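Insecticidal Delta-Endotoxin Cry8Ea1 (Bacillus Thuringiensis, PDB 3EB7) is an insecticidal toxin active against underground larvae of Holotrichia parallela, probably acting, as other three-domain Cry toxins do, by forming pores in gut membranes. Local coordinates at residues Ser196-Trp201 with Asn264-Thr269; Trp256-Pro261 with Lys357-Ser362. All coordinates share one frame; numbering follows the deposited sequence.

Interaction 1 and interaction 2 lie side by side, their centres about 14 Å apart; interaction 2 uses the start of loop 256-261, and interaction 1 uses helix 263-270, which follows it. Interaction 1 sets that short helix against the start of helix 198-220, the last long helix of the N-terminal bundle; interaction 2 lays the beginning of the loop on strand 357-369 of the second domain. A198 belongs to both neighbourhoods: its CB touches L266 in interaction 1 and also lies 3.6 Å from CB of Y257 and 3.8 Å from CB of A260. The W256 side chain reaches L266 as well. Together the contacts tie the helical bundle, through one loop and one short helix, to a beta sheet.

Interaction 1: residues Ser196-Trp201 with Asn264-Thr269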
loop_
_atom_site.group_PDB
_atom_site.type_symbol
_atom_site.label_atom_id
_atom_site.label_comp_id
_atom_site.label_asym_id
_atom_site.label_seq_id
_atom_site.Cartn_x
_atom_site.Cartn_y
_atom_site.Cartn_z
ATOM N N SER A 196 11.129 8.834 -22.120
ATOM C CA SER A 196 11.335 7.991 -23.274
ATOM C C SER A 196 12.463 6.960 -23.058
ATOM O O SER A 196 12.494 5.943 -23.762
ATOM C CB SER A 196 11.670 8.879 -24.457
ATOM O OG SER A 196 12.908 9.546 -24.179
ATOM N N ASN A 197 13.375 7.201 -22.099
ATOM C CA ASN A 197 14.499 6.263 -21.916
ATOM C C ASN A 197 14.451 5.491 -20.608
ATOM O O ASN A 197 13.623 5.757 -19.741
ATOM C CB ASN A 197 15.875 6.949 -22.123
ATOM C CG ASN A 197 16.152 8.004 -21.068
ATOM O OD1 ASN A 197 15.767 7.854 -19.893
ATOM N ND2 ASN A 197 16.812 9.077 -21.467
ATOM N N ALA A 198 15.369 4.543 -20.454
ATOM C CA ALA A 198 15.363 3.640 -19.285
ATOM C C ALA A 198 15.708 4.346 -17.962
ATOM O O ALA A 198 15.192 3.985 -16.932
ATOM C CB ALA A 198 16.284 2.412 -19.542
ATOM N N LYS A 199 16.537 5.379 -18.006
ATOM C CA LYS A 199 16.911 6.131 -16.831
ATOM C C LYS A 199 15.681 6.848 -16.321
ATOM O O LYS A 199 15.373 6.783 -15.128
ATOM C CB LYS A 199 18.003 7.141 -17.177
ATOM C CG LYS A 199 18.471 8.047 -16.035
ATOM C CD LYS A 199 19.504 9.013 -16.555
ATOM C CE LYS A 199 19.800 10.149 -15.549
ATOM N NZ LYS A 199 21.084 9.955 -14.833
ATOM N N GLN A 200 14.960 7.519 -17.223
ATOM C CA GLN A 200 13.686 8.128 -16.871
ATOM C C GLN A 200 12.705 7.108 -16.304
ATOM O O GLN A 200 12.009 7.392 -15.359
ATOM C CB GLN A 200 13.105 8.784 -18.096
ATOM C CG GLN A 200 13.850 10.085 -18.472
ATOM C CD GLN A 200 13.458 10.600 -19.834
ATOM O OE1 GLN A 200 13.087 9.837 -20.718
ATOM N NE2 GLN A 200 13.562 11.904 -20.019
ATOM N N TRP A 201 12.654 5.899 -16.868
ATOM C CA TRP A 201 11.779 4.890 -16.293
ATOM C C TRP A 201 12.119 4.603 -14.798
ATOM O O TRP A 201 11.233 4.542 -13.956
ATOM C CB TRP A 201 11.758 3.622 -17.145
ATOM C CG TRP A 201 10.684 2.724 -16.642
ATOM C CD1 TRP A 201 9.388 2.663 -17.073
ATOM C CD2 TRP A 201 10.806 1.764 -15.572
ATOM N NE1 TRP A 201 8.700 1.736 -16.323
ATOM C CE2 TRP A 201 9.551 1.159 -15.416
ATOM C CE3 TRP A 201 11.867 1.360 -14.746
ATOM C CZ2 TRP A 201 9.313 0.167 -14.464
ATOM C CZ3 TRP A 201 11.635 0.379 -13.779
ATOM C CH2 TRP A 201 10.369 -0.208 -13.652
ATOM N N ASN A 264 8.636 2.898 -22.587
ATOM C CA ASN A 264 7.428 2.098 -22.833
ATOM C C ASN A 264 7.732 0.618 -22.840
ATOM O O ASN A 264 6.912 -0.186 -22.355
ATOM C CB ASN A 264 6.711 2.469 -24.123
ATOM C CG ASN A 264 6.107 3.871 -24.088
ATOM O OD1 ASN A 264 5.771 4.408 -23.029
ATOM N ND2 ASN A 264 5.952 4.467 -25.272
ATOM N N THR A 265 8.874 0.234 -23.394
ATOM C CA THR A 265 9.250 -1.183 -23.377
ATOM C C THR A 265 9.447 -1.680 -21.926
ATOM O O THR A 265 9.013 -2.769 -21.586
ATOM C CB THR A 265 10.529 -1.394 -24.177
ATOM O OG1 THR A 265 10.397 -0.777 -25.473
ATOM C CG2 THR A 265 10.864 -2.853 -24.320
ATOM N N LEU A 266 10.099 -0.884 -21.077
ATOM C CA LEU A 266 10.277 -1.243 -19.656
ATOM C C LEU A 266 8.952 -1.307 -18.883
ATOM O O LEU A 266 8.741 -2.240 -18.110
ATOM C CB LEU A 266 11.248 -0.295 -18.935
ATOM C CG LEU A 266 12.690 -0.306 -19.459
ATOM C CD1 LEU A 266 13.580 0.383 -18.455
ATOM C CD2 LEU A 266 13.206 -1.793 -19.715
ATOM N N GLU A 267 8.093 -0.318 -19.081
ATOM C CA GLU A 267 6.813 -0.279 -18.381
ATOM C C GLU A 267 5.957 -1.505 -18.742
ATOM O O GLU A 267 5.342 -2.118 -17.882
ATOM C CB GLU A 267 6.054 1.032 -18.665
ATOM C CG GLU A 267 4.754 1.202 -17.877
ATOM C CD GLU A 267 4.942 1.433 -16.337
ATOM O OE1 GLU A 267 6.075 1.660 -15.854
ATOM O OE2 GLU A 267 3.929 1.408 -15.595
ATOM N N SER A 268 5.966 -1.898 -20.001
ATOM C CA SER A 268 5.185 -3.060 -20.409
ATOM C C SER A 268 5.879 -4.430 -20.131
ATOM O O SER A 268 5.243 -5.479 -20.182
ATOM C CB SER A 268 4.717 -2.880 -21.863
ATOM O OG SER A 268 5.650 -3.479 -22.719
ATOM N N THR A 269 7.160 -4.413 -19.762
ATOM C CA THR A 269 7.892 -5.649 -19.469
ATOM C C THR A 269 8.219 -5.850 -17.975
ATOM O O THR A 269 8.081 -6.982 -17.469
ATOM C CB THR A 269 9.205 -5.744 -20.285
ATOM O OG1 THR A 269 8.972 -5.396 -21.660
ATOM C CG2 THR A 269 9.793 -7.109 -20.206
#
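L266 and E267, neighbours on helix 263-270, take hold of W201 in two different ways. The apolar part is a CH-pi contact: CB of L266 stands over one face of the indole, 3.8 Å from the centroid of the five-membered ring and close to the ring normal. The leucine then runs on to A198, where CD1 of L266 comes within 3.6 Å of the alanine CB. CG of W201 is anti to the backbone N (chi1 -171°), which places the ring against helix 263-270, and F263 meets the indole edge-to-face.

The polar part is a single hydrogen bond at the ring edge. NE1-H of W201 donates a hydrogen bond to OE1 of E267 at 2.7 Å, bent to 150°, with the acceptor 20° out of the indole plane. OE1 uses its anti lone pair; OE2 forms a salt bridge with R208, which probably keeps the carboxylate ionised.

N197 OD1 accepts from Q200 N at 2.8 Å, and Q200 OE1 accepts in turn from N197 N at 3.0 Å, a capping box. Q200 OE1 also accepts from S196 N. The box opens the last long helix of a Cry-toxin bundle where it meets the second domain.

Interaction 2: residues Trp256-Pro261 with Lys357-Ser362; sequences WYDSAP and KYYGVS
The backbone of loop 256-261 comes closest to strand 357-369 at W256 and Y359, whose CA atoms are 6.4 Å apart, and no direct hydrogen bond joins the two segments. Y359 meets the loop with a ring face. CA of W256 sits almost exactly above the ring centre, 3.8 Å from the centroid and 4° off the normal, a CH-pi contact to the main chain. The amide N of W256 lies over the same face, 3.7 Å from CE2 of the tyrosine, while CB of W256 packs 4.1 Å from CD2 of Y359.

The indole itself turns elsewhere: chi1 of 68° places CG between the backbone N and the carbonyl carbon, and the indole packs instead on V202, L266 and F270. CB of Y257 covers one indole face.

At the outer end of Y359 a water joins the segments. It donates to OD2 of D258 at 2.8 Å and hydrogen-bonds to OH of Y359 at 2.5 Å, bridging oxygens too far apart to bond directly. OD2 also accepts from the backbone N of S255. Y359 belongs to a four-stranded antiparallel sheet of strand order 3-2-1-4, the Greek-key arrangement found in the beta-prism second domain of three-domain Cry toxins.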
loop_
_atom_site.group_PDB
_atom_site.type_symbol
_atom_site.label_atom_id
_atom_site.label_comp_id
_atom_site.label_asym_id
_atom_site.label_seq_id
_atom_site.Cartn_x
_atom_site.Cartn_y
_atom_site.Cartn_z
ATOM N N TRP A 256 23.481 0.331 -16.220
ATOM C CA TRP A 256 22.800 -0.681 -17.028
ATOM C C TRP A 256 21.910 -0.024 -18.097
ATOM O O TRP A 256 21.781 -0.536 -19.216
ATOM C CB TRP A 256 22.012 -1.669 -16.130
ATOM C CG TRP A 256 20.825 -1.066 -15.424
ATOM C CD1 TRP A 256 20.793 -0.535 -14.165
ATOM C CD2 TRP A 256 19.496 -0.926 -15.955
ATOM N NE1 TRP A 256 19.521 -0.108 -13.860
ATOM C CE2 TRP A 256 18.707 -0.324 -14.944
ATOM C CE3 TRP A 256 18.897 -1.269 -17.184
ATOM C CZ2 TRP A 256 17.359 -0.029 -15.128
ATOM C CZ3 TRP A 256 17.571 -0.986 -17.378
ATOM C CH2 TRP A 256 16.795 -0.393 -16.341
ATOM N N TYR A 257 21.358 1.137 -17.758
ATOM C CA TYR A 257 20.391 1.860 -18.591
ATOM C C TYR A 257 21.009 2.775 -19.626
ATOM O O TYR A 257 20.314 3.519 -20.309
ATOM C CB TYR A 257 19.422 2.644 -17.702
ATOM C CG TYR A 257 20.034 3.618 -16.702
ATOM C CD1 TYR A 257 20.922 4.623 -17.109
ATOM C CD2 TYR A 257 19.650 3.590 -15.373
ATOM C CE1 TYR A 257 21.444 5.537 -16.210
ATOM C CE2 TYR A 257 20.171 4.486 -14.455
ATOM C CZ TYR A 257 21.069 5.444 -14.879
ATOM O OH TYR A 257 21.576 6.332 -13.987
ATOM N N ASP A 258 22.329 2.719 -19.732
ATOM C CA ASP A 258 23.073 3.454 -20.766
ATOM C C ASP A 258 22.722 2.903 -22.130
ATOM O O ASP A 258 22.737 3.627 -23.117
ATOM C CB ASP A 258 24.584 3.254 -20.581
ATOM C CG ASP A 258 25.184 4.154 -19.506
ATOM O OD1 ASP A 258 24.488 5.091 -19.010
ATOM O OD2 ASP A 258 26.380 3.896 -19.175
ATOM N N SER A 259 22.483 1.596 -22.203
ATOM C CA SER A 259 22.077 1.008 -23.476
ATOM C C SER A 259 21.004 -0.044 -23.239
ATOM O O SER A 259 21.288 -1.205 -23.031
ATOM C CB SER A 259 23.289 0.481 -24.234
ATOM O OG SER A 259 22.934 0.098 -25.548
ATOM N N ALA A 260 19.750 0.400 -23.244
ATOM C CA ALA A 260 18.634 -0.417 -22.779
ATOM C C ALA A 260 17.381 -0.009 -23.556
ATOM O O ALA A 260 17.414 0.999 -24.225
ATOM C CB ALA A 260 18.435 -0.198 -21.315
ATOM N N PRO A 261 16.285 -0.800 -23.466
ATOM C CA PRO A 261 15.022 -0.463 -24.161
ATOM C C PRO A 261 14.368 0.875 -23.702
ATOM O O PRO A 261 14.680 1.406 -22.644
ATOM C CB PRO A 261 14.092 -1.650 -23.816
ATOM C CG PRO A 261 14.947 -2.690 -23.301
ATOM C CD PRO A 261 16.179 -2.077 -22.741
ATOM N N LYS A 357 31.006 -3.724 -21.735
ATOM C CA LYS A 357 30.644 -4.068 -20.368
ATOM C C LYS A 357 29.497 -5.061 -20.398
ATOM O O LYS A 357 28.633 -4.960 -21.247
ATOM C CB LYS A 357 30.210 -2.834 -19.597
ATOM C CG LYS A 357 31.220 -1.712 -19.625
ATOM C CD LYS A 357 30.809 -0.566 -18.728
ATOM C CE LYS A 357 31.337 0.717 -19.275
ATOM N NZ LYS A 357 30.536 1.155 -20.445
ATOM N N TYR A 358 29.497 -6.002 -19.463
ATOM C CA TYR A 358 28.399 -6.950 -19.287
ATOM C C TYR A 358 27.794 -6.731 -17.918
ATOM O O TYR A 358 28.498 -6.853 -16.894
ATOM C CB TYR A 358 28.873 -8.400 -19.232
ATOM C CG TYR A 358 29.707 -8.994 -20.340
ATOM C CD1 TYR A 358 31.033 -8.590 -20.571
ATOM C CD2 TYR A 358 29.208 -10.075 -21.078
ATOM C CE1 TYR A 358 31.823 -9.211 -21.554
ATOM C CE2 TYR A 358 29.990 -10.724 -22.052
ATOM C CZ TYR A 358 31.287 -10.285 -22.290
ATOM O OH TYR A 358 32.014 -10.947 -23.266
ATOM N N TYR A 359 26.492 -6.470 -17.892
ATOM C CA TYR A 359 25.775 -6.280 -16.648
ATOM C C TYR A 359 25.034 -7.543 -16.301
ATOM O O TYR A 359 24.626 -8.283 -17.206
ATOM C CB TYR A 359 24.796 -5.107 -16.766
ATOM C CG TYR A 359 25.495 -3.794 -17.032
ATOM C CD1 TYR A 359 25.705 -3.360 -18.328
ATOM C CD2 TYR A 359 25.911 -2.985 -15.983
ATOM C CE1 TYR A 359 26.343 -2.155 -18.578
ATOM C CE2 TYR A 359 26.564 -1.779 -16.216
ATOM C CZ TYR A 359 26.779 -1.387 -17.508
ATOM O OH TYR A 359 27.401 -0.225 -17.768
ATOM N N GLY A 360 24.877 -7.811 -15.003
ATOM C CA GLY A 360 24.038 -8.925 -14.549
ATOM C C GLY A 360 24.142 -9.185 -13.066
ATOM O O GLY A 360 25.127 -8.802 -12.448
ATOM N N VAL A 361 23.154 -9.868 -12.499
ATOM C CA VAL A 361 23.112 -10.127 -11.061
ATOM C C VAL A 361 23.972 -11.379 -10.767
ATOM O O VAL A 361 23.737 -12.464 -11.337
ATOM C CB VAL A 361 21.634 -10.313 -10.596
ATOM C CG1 VAL A 361 21.523 -10.843 -9.121
ATOM C CG2 VAL A 361 20.826 -9.010 -10.812
ATOM N N SER A 362 24.961 -11.221 -9.887
ATOM C CA SER A 362 25.877 -12.339 -9.528
ATOM C C SER A 362 25.484 -13.074 -8.243
ATOM O O SER A 362 25.937 -14.190 -7.972
ATOM C CB SER A 362 27.302 -11.815 -9.392
ATOM O OG SER A 362 27.297 -10.825 -8.381
HETATM O O HOH W 1 27.071 1.282 -19.678
#